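Local structure of NAD(+) phosphorylase MbcT (Mycobacterium tuberculosis, 6FKG) at residues D34-E39 and H92-T97; L102-P107 and E111-E116; G142-A147 and V151-T156. The protein degrades NAD(+) by phosphorolysis as the toxin of a toxin-antitoxin pair, killing the cell unless the antitoxin MbcA blocks access to its active site. All coordinates share one frame; numbering follows the deposited sequence.

From the N terminus, the chain runs along strand 19-30 and enters the loop that holds D34-E39. Interaction 1 closes when strand 89-103 brings H92-T97 back to this loop. The same strand ends in interaction 2, a short local closure in which the segment after helix 107-112 returns to L104. After helix 126-137, interaction 3 closes the hairpin 142-147/151-156. The three closures follow in series; none encloses or crosses another. Interactions 1 and 2 have centres about 24 Å apart, on opposite sides of the chain centre. Interaction 3 touches both: V96 CG2 packs on L153 CD2, and L102 and L104 meet L144 by probable backbone hydrogen bonds.

Interaction 1. Residues D34-E39 and H92-T97; sequences DALSGE and HTIDVT
The type I beta turn D34-S37, in the loop after strand 19-30, sets A35 and L36 against H92 and I94 of strand 89-103. The A35 methyl sits over one face of the H92 imidazole. A35 CB is 3.7 Å from the centre of the H92 ring and 13° off its normal, a CH-pi contact. H92 points toward the loop. With CG beside the backbone N (chi1 -49°) and chi2 -69°, one ring face is presented to the methyl. Both ring nitrogens are hydrogen-bonded, ND1 to S172 OG and NE2 to T29 OG1, which fixes the rotation of the ring.

The turn also contains an Asx turn. D34 OD2 accepts from L36 N at 2.7 Å, with the donor well above the carboxylate plane. The backbone bond from S37 N to D34 O, 3.2 Å, closes the four-residue turn. The contact lies within the RES domain and joins the loop before helix 39-44 to the mixed sheet.

Two residues after H92, I94 points toward the same loop. L36 CD2 lies 3.9 Å from I94 CD1, and the two side chains cross at a slant. A35 O is 3.8 Å from I94 CD1, so the methyl also rests against the turn backbone. R27 of strand 19-30 holds that backbone by two hydrogen bonds, NH1 to A35 O and NH2 to S37 O. L169 of strand 167-174 packs on A35, H92 and I94.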
ATOM      1  N   ASP B  34      -6.684  -3.553  41.684  1.00 36.74           N
ATOM      2  CA  ASP B  34      -5.861  -2.914  42.699  1.00 40.38           C
ATOM      3  C   ASP B  34      -6.161  -1.420  42.812  1.00 36.80           C
ATOM      4  O   ASP B  34      -6.239  -0.698  41.807  1.00 37.69           O
ATOM      5  CB  ASP B  34      -4.376  -3.108  42.401  1.00 39.17           C
ATOM      6  CG  ASP B  34      -3.499  -2.548  43.504  1.00 43.98           C
ATOM      7  OD1 ASP B  34      -3.264  -3.268  44.493  1.00 53.19           O
ATOM      8  OD2 ASP B  34      -3.071  -1.387  43.396  1.00 46.21           O
ATOM      9  N   ALA B  35      -6.307  -0.949  44.043  1.00 31.76           N
ATOM     10  CA  ALA B  35      -6.635   0.455  44.284  1.00 29.91           C
ATOM     11  C   ALA B  35      -5.617   1.437  43.699  1.00 30.03           C
ATOM     12  O   ALA B  35      -5.938   2.592  43.460  1.00 34.86           O
ATOM     13  CB  ALA B  35      -6.783   0.701  45.788  1.00 35.30           C
ATOM     14  N   LEU B  36      -4.378   0.998  43.503  1.00 33.10           N
ATOM     15  CA  LEU B  36      -3.346   1.938  43.063  1.00 35.21           C
ATOM     16  C   LEU B  36      -2.866   1.687  41.620  1.00 44.07           C
ATOM     17  O   LEU B  36      -1.985   2.390  41.134  1.00 47.38           O
ATOM     18  CB  LEU B  36      -2.151   1.889  44.030  1.00 43.76           C
ATOM     19  CG  LEU B  36      -2.503   2.160  45.499  1.00 46.48           C
ATOM     20  CD1 LEU B  36      -1.294   2.002  46.405  1.00 51.80           C
ATOM     21  CD2 LEU B  36      -3.107   3.548  45.649  1.00 41.67           C
ATOM     22  N   SER B  37      -3.443   0.699  40.937  1.00 39.58           N
ATOM     23  CA  SER B  37      -3.063   0.407  39.551  1.00 44.58           C
ATOM     24  C   SER B  37      -3.467   1.517  38.600  1.00 39.05           C
ATOM     25  O   SER B  37      -4.557   2.080  38.722  1.00 39.98           O
ATOM     26  CB  SER B  37      -3.686  -0.906  39.065  1.00 52.77           C
ATOM     27  OG  SER B  37      -3.650  -0.975  37.639  1.00 55.59           O
ATOM     28  N   GLY B  38      -2.594   1.835  37.639  1.00 31.20           N
ATOM     29  CA  GLY B  38      -2.911   2.869  36.663  1.00 31.65           C
ATOM     30  C   GLY B  38      -2.834   2.385  35.225  1.00 28.66           C
ATOM     31  O   GLY B  38      -2.745   3.182  34.291  1.00 29.67           O
ATOM     32  N   GLU B  39      -2.888   1.071  35.043  1.00 32.23           N
ATOM     33  CA  GLU B  39      -2.663   0.490  33.724  1.00 29.47           C
ATOM     34  C   GLU B  39      -3.823   0.726  32.745  1.00 30.34           C
ATOM     35  O   GLU B  39      -3.611   0.733  31.543  1.00 35.74           O
ATOM     36  CB  GLU B  39      -2.398  -0.988  33.848  1.00 35.07           C
ATOM     37  CG  GLU B  39      -1.202  -1.261  34.722  1.00 53.08           C
ATOM     38  CD  GLU B  39       0.089  -0.713  34.135  1.00 57.37           C
ATOM     39  OE1 GLU B  39       0.191  -0.616  32.887  1.00 50.37           O
ATOM     40  OE2 GLU B  39       0.993  -0.371  34.934  1.00 53.62           O
ATOM     41  N   HIS B  92     -12.395   3.344  47.049  1.00 31.57           N
ATOM     42  CA  HIS B  92     -11.136   3.404  47.777  1.00 37.02           C
ATOM     43  C   HIS B  92     -10.859   4.776  48.327  1.00 31.43           C
ATOM     44  O   HIS B  92     -10.901   5.764  47.603  1.00 32.88           O
ATOM     45  CB  HIS B  92      -9.986   3.004  46.862  1.00 29.74           C
ATOM     46  CG  HIS B  92     -10.240   1.743  46.117  1.00 29.78           C
ATOM     47  ND1 HIS B  92     -10.285   0.512  46.739  1.00 29.56           N
ATOM     48  CD2 HIS B  92     -10.480   1.515  44.803  1.00 30.48           C
ATOM     49  CE1 HIS B  92     -10.531  -0.420  45.832  1.00 33.25           C
ATOM     50  NE2 HIS B  92     -10.655   0.164  44.651  1.00 30.63           N
ATOM     51  N   THR B  93     -10.563   4.822  49.613  1.00 30.57           N
ATOM     52  CA  THR B  93     -10.151   6.039  50.276  1.00 33.14           C
ATOM     53  C   THR B  93      -8.634   6.036  50.313  1.00 34.54           C
ATOM     54  O   THR B  93      -8.040   5.134  50.894  1.00 33.45           O
ATOM     55  CB  THR B  93     -10.707   6.112  51.693  1.00 33.43           C
ATOM     56  OG1 THR B  93     -12.134   6.013  51.647  1.00 36.22           O
ATOM     57  CG2 THR B  93     -10.305   7.415  52.362  1.00 38.79           C
ATOM     58  N   ILE B  94      -8.020   7.027  49.680  1.00 31.79           N
ATOM     59  CA  ILE B  94      -6.570   7.057  49.506  1.00 33.60           C
ATOM     60  C   ILE B  94      -6.029   8.397  49.967  1.00 35.91           C
ATOM     61  O   ILE B  94      -6.354   9.439  49.396  1.00 36.14           O
ATOM     62  CB  ILE B  94      -6.170   6.804  48.040  1.00 35.56           C
ATOM     63  CG1 ILE B  94      -6.640   5.408  47.598  1.00 32.24           C
ATOM     64  CG2 ILE B  94      -4.648   6.968  47.858  1.00 35.08           C
ATOM     65  CD1 ILE B  94      -6.651   5.184  46.081  1.00 30.88           C
ATOM     66  N   ASP B  95      -5.224   8.363  51.022  1.00 41.98           N
ATOM     67  CA  ASP B  95      -4.566   9.560  51.525  1.00 46.42           C
ATOM     68  C   ASP B  95      -3.384   9.940  50.632  1.00 45.33           C
ATOM     69  O   ASP B  95      -2.505   9.115  50.348  1.00 42.97           O
ATOM     70  CB  ASP B  95      -4.087   9.361  52.966  1.00 44.27           C
ATOM     71  CG  ASP B  95      -5.206   9.466  53.981  1.00 52.48           C
ATOM     72  OD1 ASP B  95      -6.277  10.011  53.646  1.00 48.04           O
ATOM     73  OD2 ASP B  95      -5.004   9.024  55.132  1.00 61.71           O
ATOM     74  N   VAL B  96      -3.370  11.195  50.198  1.00 39.82           N
ATOM     75  CA  VAL B  96      -2.288  11.722  49.363  1.00 41.31           C
ATOM     76  C   VAL B  96      -1.478  12.728  50.181  1.00 41.71           C
ATOM     77  O   VAL B  96      -2.050  13.641  50.782  1.00 48.83           O
ATOM     78  CB  VAL B  96      -2.839  12.395  48.087  1.00 40.62           C
ATOM     79  CG1 VAL B  96      -1.711  12.996  47.256  1.00 32.59           C
ATOM     80  CG2 VAL B  96      -3.657  11.399  47.275  1.00 34.44           C
ATOM     81  N   THR B  97      -0.157  12.566  50.203  1.00 42.45           N
ATOM     82  CA  THR B  97       0.703  13.409  51.032  1.00 41.24           C
ATOM     83  C   THR B  97       1.814  14.075  50.235  1.00 43.96           C
ATOM     84  O   THR B  97       2.617  13.404  49.587  1.00 43.91           O
ATOM     85  CB  THR B  97       1.340  12.598  52.181  1.00 46.47           C
ATOM     86  OG1 THR B  97       0.304  11.965  52.939  1.00 49.41           O
ATOM     87  CG2 THR B  97       2.169  13.509  53.103  1.00 46.43           C
TER

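Interaction 2. Residues L102-P107 and E111-E116; sequences LDLTTP and EAVGLE
L104 lies just past the end of strand 89-103 and packs against V113 and L115, which follow helix 107-112. Its CB points toward the 111-116 segment. CG then swings to the side of the backbone N, anti to the carbonyl carbon (chi1 -59°), and carries the two methyls into the contact. CD2 meets V113: L104 CD2 is 4.2 Å from V113 CG2. CD1 takes the other neighbour, with L104 CD1 4.3 Å from L115 CD1. The fork of the leucine thus serves one partner with each branch, at loose van der Waals range.

The chain around L104 is held by its neighbours. D103 OD1 accepts twice from T105, from OG1 at 2.6 Å through its syn lone pair and from the backbone N at 3.0 Å. The second bond makes an Asx turn at the strand end. T106 is the N-cap of the next helix, its OG1 bonded to A109 N. Within that helix E111 N donates to P107 O at 2.9 Å, the ordinary i+4 to i helix bond, with an N-H...O angle of 160°. A Schellman motif then ends the helix. V113 is the first residue to leave helical geometry. G114 takes positive phi, G114 N bonds to E111 O at 3.2 Å, and L115 N reaches back to R110 O. After the turn at G114, L115 also points toward the 102-107 segment.

E111 CB lies 3.4 Å from P107 O. Beyond it the side chain leads away, and E111 OE2 forms a salt bridge with R39 of the MbcA chain. L104 and L115 both pack on W48 and on V131 of helix 126-137. L104 also packs on V143 of strand 142-147, while V113 rests on I13 of helix 7-16.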
ATOM      1  N   LEU B 102       1.033  19.922  39.265  1.00 34.25           N
ATOM      2  CA  LEU B 102       0.654  21.094  38.493  1.00 36.67           C
ATOM      3  C   LEU B 102      -0.752  21.529  38.911  1.00 39.87           C
ATOM      4  O   LEU B 102      -1.705  20.763  38.767  1.00 36.15           O
ATOM      5  CB  LEU B 102       0.696  20.789  36.996  1.00 32.94           C
ATOM      6  CG  LEU B 102       0.329  21.955  36.071  1.00 35.41           C
ATOM      7  CD1 LEU B 102       1.357  23.081  36.151  1.00 33.59           C
ATOM      8  CD2 LEU B 102       0.210  21.428  34.647  1.00 35.48           C
ATOM      9  N   ASP B 103      -0.883  22.744  39.437  1.00 37.07           N
ATOM     10  CA  ASP B 103      -2.177  23.199  39.951  1.00 36.66           C
ATOM     11  C   ASP B 103      -2.990  23.913  38.884  1.00 42.50           C
ATOM     12  O   ASP B 103      -2.735  25.072  38.587  1.00 41.26           O
ATOM     13  CB  ASP B 103      -1.986  24.133  41.150  1.00 35.85           C
ATOM     14  CG  ASP B 103      -3.302  24.551  41.784  1.00 45.37           C
ATOM     15  OD1 ASP B 103      -4.376  24.052  41.377  1.00 38.40           O
ATOM     16  OD2 ASP B 103      -3.259  25.380  42.707  1.00 48.90           O
ATOM     17  N   LEU B 104      -3.993  23.229  38.342  1.00 36.59           N
ATOM     18  CA  LEU B 104      -4.849  23.824  37.319  1.00 34.71           C
ATOM     19  C   LEU B 104      -6.253  24.113  37.861  1.00 43.11           C
ATOM     20  O   LEU B 104      -7.214  24.186  37.095  1.00 39.56           O
ATOM     21  CB  LEU B 104      -4.943  22.899  36.096  1.00 32.27           C
ATOM     22  CG  LEU B 104      -3.609  22.577  35.419  1.00 34.05           C
ATOM     23  CD1 LEU B 104      -3.815  21.688  34.179  1.00 34.18           C
ATOM     24  CD2 LEU B 104      -2.862  23.852  35.056  1.00 40.39           C
ATOM     25  N   THR B 105      -6.372  24.281  39.176  1.00 41.05           N
ATOM     26  CA  THR B 105      -7.684  24.541  39.768  1.00 41.75           C
ATOM     27  C   THR B 105      -8.094  26.001  39.622  1.00 49.65           C
ATOM     28  O   THR B 105      -9.267  26.331  39.792  1.00 58.24           O
ATOM     29  CB  THR B 105      -7.731  24.135  41.260  1.00 38.39           C
ATOM     30  OG1 THR B 105      -6.753  24.878  41.991  1.00 39.94           O
ATOM     31  CG2 THR B 105      -7.454  22.622  41.404  1.00 38.79           C
ATOM     32  N   THR B 106      -7.148  26.878  39.291  1.00 47.28           N
ATOM     33  CA  THR B 106      -7.488  28.287  39.090  1.00 53.41           C
ATOM     34  C   THR B 106      -7.669  28.580  37.602  1.00 56.17           C
ATOM     35  O   THR B 106      -7.048  27.933  36.759  1.00 48.76           O
ATOM     36  CB  THR B 106      -6.411  29.228  39.665  1.00 57.27           C
ATOM     37  OG1 THR B 106      -5.204  29.100  38.906  1.00 55.00           O
ATOM     38  CG2 THR B 106      -6.132  28.886  41.126  1.00 52.79           C
ATOM     39  N   PRO B 107      -8.534  29.550  37.271  1.00 57.38           N
ATOM     40  CA  PRO B 107      -8.712  29.938  35.868  1.00 56.42           C
ATOM     41  C   PRO B 107      -7.453  30.568  35.274  1.00 49.21           C
ATOM     42  O   PRO B 107      -7.181  30.379  34.087  1.00 58.65           O
ATOM     43  CB  PRO B 107      -9.863  30.950  35.931  1.00 62.84           C
ATOM     44  CG  PRO B 107      -9.816  31.481  37.320  1.00 59.09           C
ATOM     45  CD  PRO B 107      -9.418  30.316  38.166  1.00 57.25           C
ATOM     46  N   GLU B 111      -5.756  29.192  31.872  1.00 47.51           N
ATOM     47  CA  GLU B 111      -5.518  30.120  30.768  1.00 49.69           C
ATOM     48  C   GLU B 111      -4.046  30.114  30.345  1.00 50.72           C
ATOM     49  O   GLU B 111      -3.725  30.218  29.156  1.00 54.26           O
ATOM     50  CB  GLU B 111      -5.953  31.534  31.155  1.00 55.33           C
ATOM     51  CG  GLU B 111      -5.595  32.601  30.126  1.00 74.02           C
ATOM     52  CD  GLU B 111      -6.102  32.277  28.729  1.00 84.78           C
ATOM     53  OE1 GLU B 111      -7.270  31.850  28.600  1.00 89.65           O
ATOM     54  OE2 GLU B 111      -5.331  32.452  27.761  1.00 85.15           O
ATOM     55  N   ALA B 112      -3.155  29.981  31.321  1.00 50.18           N
ATOM     56  CA  ALA B 112      -1.722  29.988  31.053  1.00 51.53           C
ATOM     57  C   ALA B 112      -1.285  28.791  30.209  1.00 52.15           C
ATOM     58  O   ALA B 112      -0.294  28.881  29.477  1.00 49.19           O
ATOM     59  CB  ALA B 112      -0.945  30.021  32.363  1.00 57.48           C
ATOM     60  N   VAL B 113      -2.009  27.670  30.298  1.00 45.47           N
ATOM     61  CA  VAL B 113      -1.647  26.506  29.482  1.00 41.15           C
ATOM     62  C   VAL B 113      -2.622  26.261  28.315  1.00 50.11           C
ATOM     63  O   VAL B 113      -2.582  25.212  27.678  1.00 48.01           O
ATOM     64  CB  VAL B 113      -1.531  25.214  30.349  1.00 41.52           C
ATOM     65  CG1 VAL B 113      -0.461  25.403  31.423  1.00 47.00           C
ATOM     66  CG2 VAL B 113      -2.873  24.817  30.986  1.00 40.41           C
ATOM     67  N   GLY B 114      -3.496  27.228  28.045  1.00 46.10           N
ATOM     68  CA  GLY B 114      -4.346  27.182  26.867  1.00 48.50           C
ATOM     69  C   GLY B 114      -5.617  26.356  26.972  1.00 48.34           C
ATOM     70  O   GLY B 114      -6.208  26.000  25.952  1.00 52.80           O
ATOM     71  N   LEU B 115      -6.051  26.055  28.192  1.00 40.16           N
ATOM     72  CA  LEU B 115      -7.251  25.243  28.384  1.00 45.73           C
ATOM     73  C   LEU B 115      -8.454  26.080  28.798  1.00 50.84           C
ATOM     74  O   LEU B 115      -8.310  27.103  29.459  1.00 52.61           O
ATOM     75  CB  LEU B 115      -7.022  24.164  29.440  1.00 37.91           C
ATOM     76  CG  LEU B 115      -5.939  23.125  29.166  1.00 38.62           C
ATOM     77  CD1 LEU B 115      -5.801  22.224  30.386  1.00 36.52           C
ATOM     78  CD2 LEU B 115      -6.264  22.337  27.907  1.00 39.99           C
ATOM     79  N   GLU B 116      -9.638  25.626  28.406  1.00 47.16           N
ATOM     80  CA  GLU B 116     -10.890  26.268  28.798  1.00 51.30           C
ATOM     81  C   GLU B 116     -11.872  25.172  29.162  1.00 53.66           C
ATOM     82  O   GLU B 116     -11.541  23.993  29.067  1.00 48.43           O
ATOM     83  CB  GLU B 116     -11.437  27.154  27.682  1.00 51.01           C
ATOM     84  CG  GLU B 116     -10.574  28.377  27.400  1.00 65.87           C
ATOM     85  CD  GLU B 116     -11.308  29.458  26.625  1.00 88.09           C
ATOM     86  OE1 GLU B 116     -12.289  29.135  25.921  1.00 90.88           O
ATOM     87  OE2 GLU B 116     -10.907  30.638  26.730  1.00 96.40           O
TER

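Interaction 3. Residues G142-A147 and V151-T156; sequences GVLVPA and VGLVVT
V143 and V154 face each other as a hydrogen-bonded antiparallel pair. V154 N donates to V143 O at 2.9 Å, nearly straight at 174°, and V143 N donates back to V154 O at the same length. V145 and G152 form the next such pair. Here V145 N to G152 O and G152 N to V145 O are both 2.8 Å, but the donors tilt from the carbonyl planes. G152 has no side chain, and V145 CG2 packs against the G152 backbone, 3.4 Å from G152 O.

The segments are the two arms of a beta hairpin, their directions 142° apart, with L144-L153 as a non-hydrogen-bonded pair between the bonded ones. The hairpin lies within the mixed sheet of the RES domain, between strands 89-103 and 56-60. L144 CG lies anti to its own N (chi1 -161°). From there L144 CG reaches V151 CG1 at 3.7 Å. L144 CD1 meets L153 CB at 4.2 Å on the same face.

Beyond the hairpin, W21 of strand 19-30 packs on both leucines. On one flank strand 142-147 runs parallel to strand 89-103. On the other, L153 makes backbone hydrogen bonds with L59 of antiparallel strand 56-60, and D61 OD1 accepts from V151 N.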
ATOM      1  N   GLY B 142       1.916  14.818  39.385  1.00 33.12           N
ATOM      2  CA  GLY B 142       0.553  14.731  38.910  1.00 33.76           C
ATOM      3  C   GLY B 142      -0.030  16.074  38.550  1.00 36.01           C
ATOM      4  O   GLY B 142       0.675  17.082  38.495  1.00 33.19           O
ATOM      5  N   VAL B 143      -1.333  16.084  38.302  1.00 31.06           N
ATOM      6  CA  VAL B 143      -2.007  17.313  37.918  1.00 27.92           C
ATOM      7  C   VAL B 143      -3.288  17.447  38.739  1.00 30.90           C
ATOM      8  O   VAL B 143      -4.068  16.495  38.849  1.00 30.39           O
ATOM      9  CB  VAL B 143      -2.352  17.339  36.414  1.00 31.53           C
ATOM     10  CG1 VAL B 143      -2.949  18.703  36.029  1.00 30.72           C
ATOM     11  CG2 VAL B 143      -1.096  17.025  35.548  1.00 33.06           C
ATOM     12  N   LEU B 144      -3.487  18.626  39.319  1.00 32.86           N
ATOM     13  CA  LEU B 144      -4.688  18.911  40.077  1.00 33.88           C
ATOM     14  C   LEU B 144      -5.606  19.714  39.179  1.00 39.81           C
ATOM     15  O   LEU B 144      -5.218  20.766  38.646  1.00 32.83           O
ATOM     16  CB  LEU B 144      -4.357  19.673  41.357  1.00 34.92           C
ATOM     17  CG  LEU B 144      -5.384  19.687  42.481  1.00 38.60           C
ATOM     18  CD1 LEU B 144      -5.484  18.289  43.089  1.00 35.07           C
ATOM     19  CD2 LEU B 144      -4.946  20.715  43.509  1.00 41.58           C
ATOM     20  N   VAL B 145      -6.821  19.207  39.001  1.00 36.04           N
ATOM     21  CA  VAL B 145      -7.679  19.672  37.927  1.00 34.65           C
ATOM     22  C   VAL B 145      -9.061  19.975  38.453  1.00 35.20           C
ATOM     23  O   VAL B 145      -9.472  19.434  39.478  1.00 36.99           O
ATOM     24  CB  VAL B 145      -7.784  18.613  36.791  1.00 32.74           C
ATOM     25  CG1 VAL B 145      -6.411  18.309  36.196  1.00 36.72           C
ATOM     26  CG2 VAL B 145      -8.440  17.305  37.305  1.00 34.60           C
ATOM     27  N   PRO B 146      -9.799  20.839  37.755  1.00 37.00           N
ATOM     28  CA  PRO B 146     -11.196  20.945  38.183  1.00 36.14           C
ATOM     29  C   PRO B 146     -11.943  19.683  37.749  1.00 35.03           C
ATOM     30  O   PRO B 146     -11.561  19.053  36.763  1.00 36.60           O
ATOM     31  CB  PRO B 146     -11.697  22.190  37.452  1.00 43.33           C
ATOM     32  CG  PRO B 146     -10.861  22.244  36.207  1.00 52.80           C
ATOM     33  CD  PRO B 146      -9.527  21.586  36.515  1.00 42.94           C
ATOM     34  N   ALA B 147     -12.977  19.310  38.490  1.00 39.81           N
ATOM     35  CA  ALA B 147     -13.840  18.211  38.093  1.00 44.71           C
ATOM     36  C   ALA B 147     -15.281  18.665  38.227  1.00 43.77           C
ATOM     37  O   ALA B 147     -15.562  19.643  38.940  1.00 41.73           O
ATOM     38  CB  ALA B 147     -13.575  16.978  38.938  1.00 41.92           C
ATOM     39  N   VAL B 151     -12.777  18.724  42.866  1.00 36.71           N
ATOM     40  CA  VAL B 151     -11.394  18.739  42.362  1.00 33.55           C
ATOM     41  C   VAL B 151     -10.906  17.329  42.050  1.00 33.92           C
ATOM     42  O   VAL B 151     -11.171  16.392  42.801  1.00 34.04           O
ATOM     43  CB  VAL B 151     -10.445  19.418  43.371  1.00 34.52           C
ATOM     44  CG1 VAL B 151      -8.998  19.302  42.910  1.00 34.21           C
ATOM     45  CG2 VAL B 151     -10.839  20.878  43.537  1.00 42.86           C
ATOM     46  N   GLY B 152     -10.232  17.173  40.916  1.00 31.60           N
ATOM     47  CA  GLY B 152      -9.647  15.899  40.534  1.00 31.12           C
ATOM     48  C   GLY B 152      -8.139  15.904  40.648  1.00 34.27           C
ATOM     49  O   GLY B 152      -7.490  16.953  40.564  1.00 33.24           O
ATOM     50  N   LEU B 153      -7.581  14.722  40.877  1.00 33.80           N
ATOM     51  CA  LEU B 153      -6.141  14.542  40.905  1.00 30.75           C
ATOM     52  C   LEU B 153      -5.776  13.425  39.947  1.00 29.31           C
ATOM     53  O   LEU B 153      -6.319  12.321  40.031  1.00 31.21           O
ATOM     54  CB  LEU B 153      -5.657  14.207  42.315  1.00 34.10           C
ATOM     55  CG  LEU B 153      -4.192  13.777  42.419  1.00 36.70           C
ATOM     56  CD1 LEU B 153      -3.256  14.883  41.927  1.00 38.18           C
ATOM     57  CD2 LEU B 153      -3.867  13.359  43.847  1.00 35.48           C
ATOM     58  N   VAL B 154      -4.859  13.716  39.034  1.00 28.06           N
ATOM     59  CA  VAL B 154      -4.327  12.700  38.141  1.00 28.47           C
ATOM     60  C   VAL B 154      -2.905  12.405  38.568  1.00 30.61           C
ATOM     61  O   VAL B 154      -2.065  13.294  38.506  1.00 30.70           O
ATOM     62  CB  VAL B 154      -4.343  13.161  36.681  1.00 32.41           C
ATOM     63  CG1 VAL B 154      -4.030  11.992  35.756  1.00 29.68           C
ATOM     64  CG2 VAL B 154      -5.712  13.754  36.353  1.00 36.27           C
ATOM     65  N   VAL B 155      -2.647  11.181  39.025  1.00 26.95           N
ATOM     66  CA  VAL B 155      -1.322  10.819  39.520  1.00 25.76           C
ATOM     67  C   VAL B 155      -0.590  10.010  38.451  1.00 28.43           C
ATOM     68  O   VAL B 155      -1.060   8.963  38.034  1.00 30.42           O
ATOM     69  CB  VAL B 155      -1.401  10.005  40.831  1.00 28.91           C
ATOM     70  CG1 VAL B 155      -0.001   9.719  41.358  1.00 35.63           C
ATOM     71  CG2 VAL B 155      -2.208  10.764  41.867  1.00 35.91           C
ATOM     72  N   THR B 156       0.562  10.497  38.012  1.00 29.62           N
ATOM     73  CA  THR B 156       1.185   9.947  36.810  1.00 35.71           C
ATOM     74  C   THR B 156       2.452   9.184  37.160  1.00 35.09           C
ATOM     75  O   THR B 156       3.328   9.714  37.847  1.00 38.21           O
ATOM     76  CB  THR B 156       1.498  11.063  35.777  1.00 39.01           C
ATOM     77  OG1 THR B 156       2.248  12.108  36.402  1.00 43.73           O
ATOM     78  CG2 THR B 156       0.208  11.680  35.238  1.00 37.92           C
TER